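Local coordinates for AxyAgu115A (Amphibacillus xylanus NBRC 15112, PDB 6NPS), which is a family GH115 alpha-glucuronidase that probably hydrolyses glucuronic acid side groups from arabinoglucuronoxylan, at residues S118-R121 against G122-G126. The protein carries 3 engineered substitutions. Numbering follows the deposited sequence.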
# COMPACT_ATOMS: atom_id res chain seq x y z
N SER A 118 30.87 36.59 44.68
CA SER A 118 32.02 35.88 45.25
C SER A 118 33.15 35.76 44.24
O SER A 118 34.31 35.58 44.64
CB SER A 118 31.62 34.48 45.70
OG SER A 118 31.26 33.69 44.55
N ASP A 119 32.83 35.87 42.97
CA ASP A 119 33.77 35.71 41.86
C ASP A 119 33.09 36.37 40.67
O ASP A 119 31.99 36.92 40.79
CB ASP A 119 34.11 34.22 41.63
CG ASP A 119 32.82 33.31 41.47
OD1 ASP A 119 31.77 33.81 41.01
OD2 ASP A 119 32.86 32.09 41.78
N LYS A 120 33.72 36.32 39.49
CA LYS A 120 33.18 37.03 38.34
C LYS A 120 31.74 36.60 38.02
O LYS A 120 30.84 37.44 37.87
CB LYS A 120 34.07 36.83 37.13
CG LYS A 120 33.39 37.23 35.84
CD LYS A 120 34.39 37.58 34.75
CE LYS A 120 35.39 36.49 34.56
NZ LYS A 120 36.44 36.87 33.56
N ARG A 121 31.51 35.28 37.89
CA ARG A 121 30.19 34.84 37.47
C ARG A 121 29.13 35.09 38.57
O ARG A 121 27.97 35.37 38.24
CB ARG A 121 30.24 33.36 37.05
CG ARG A 121 30.75 33.11 35.61
CD ARG A 121 30.66 31.59 35.23
NE ARG A 121 31.52 30.77 36.07
CZ ARG A 121 32.83 30.65 35.86
NH1 ARG A 121 33.40 31.29 34.84
NH2 ARG A 121 33.58 29.90 36.68
N GLY A 122 29.51 34.98 39.85
CA GLY A 122 28.62 35.37 40.93
C GLY A 122 28.16 36.81 40.81
O GLY A 122 26.99 37.12 41.05
N THR A 123 29.09 37.72 40.48
CA THR A 123 28.68 39.11 40.29
C THR A 123 27.72 39.23 39.13
O THR A 123 26.70 39.93 39.20
CB THR A 123 29.90 40.01 40.07
OG1 THR A 123 30.90 39.72 41.06
CG2 THR A 123 29.54 41.50 40.17
N ILE A 124 28.01 38.51 38.04
CA ILE A 124 27.17 38.59 36.85
C ILE A 124 25.78 38.09 37.15
O ILE A 124 24.79 38.70 36.70
CB ILE A 124 27.83 37.81 35.70
CG1 ILE A 124 29.06 38.59 35.24
CG2 ILE A 124 26.80 37.54 34.60
CD1 ILE A 124 29.95 37.87 34.17
N TYR A 125 25.66 36.98 37.88
CA TYR A 125 24.34 36.46 38.26
C TYR A 125 23.59 37.44 39.17
O TYR A 125 22.37 37.55 39.09
CB TYR A 125 24.48 35.10 38.96
CG TYR A 125 25.10 34.04 38.06
CD1 TYR A 125 24.98 34.12 36.67
CD2 TYR A 125 25.75 32.96 38.61
CE1 TYR A 125 25.57 33.13 35.84
CE2 TYR A 125 26.33 31.97 37.79
CZ TYR A 125 26.25 32.06 36.43
OH TYR A 125 26.84 31.06 35.68
N GLY A 126 24.32 38.17 40.01
CA GLY A 126 23.67 39.12 40.91
C GLY A 126 23.17 40.35 40.16
O GLY A 126 22.08 40.87 40.46
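D119 caps the helix through its OD1, which accepts the backbone N-H of G122 at 2.8 Å. Its chi1 of 53° turns the carboxylate toward the start of the helix, where G122 N meets OD1 nearly along its C-O axis, while OD2 takes the N-H of E95. Glycine suits position 122, since a beta carbon there would crowd OD1. This N-cap starts helix 120-133, which follows strand 109-117 of a four-stranded mixed sheet; D119 O then receives T123 N at 3.0 Å, closing the first turn. Two residues further on, Y125 N donates to R121 O at 2.8 Å. Y125 CB lies 3.6 Å from R121 O, Y125 CG 3.2 Å and Y125 CD2 3.3 Å; the oxygen lies over one face of the ring, displaced toward its rim, and the other ring carbons draw away from it. At the tip, Y125 OH passes 3.9 Å from R121 CD and is hydrogen-bonded to G210 O; a phenylalanine here would probably leave that carbonyl without this partner. R121 runs alongside, its guanidinium turned 58° from the ring and salt-bridged to E95 and E295. K120 CG meets I124 CD1 at 3.9 Å, the lysine's aliphatic stem serving as apolar surface while NZ reaches E237 O.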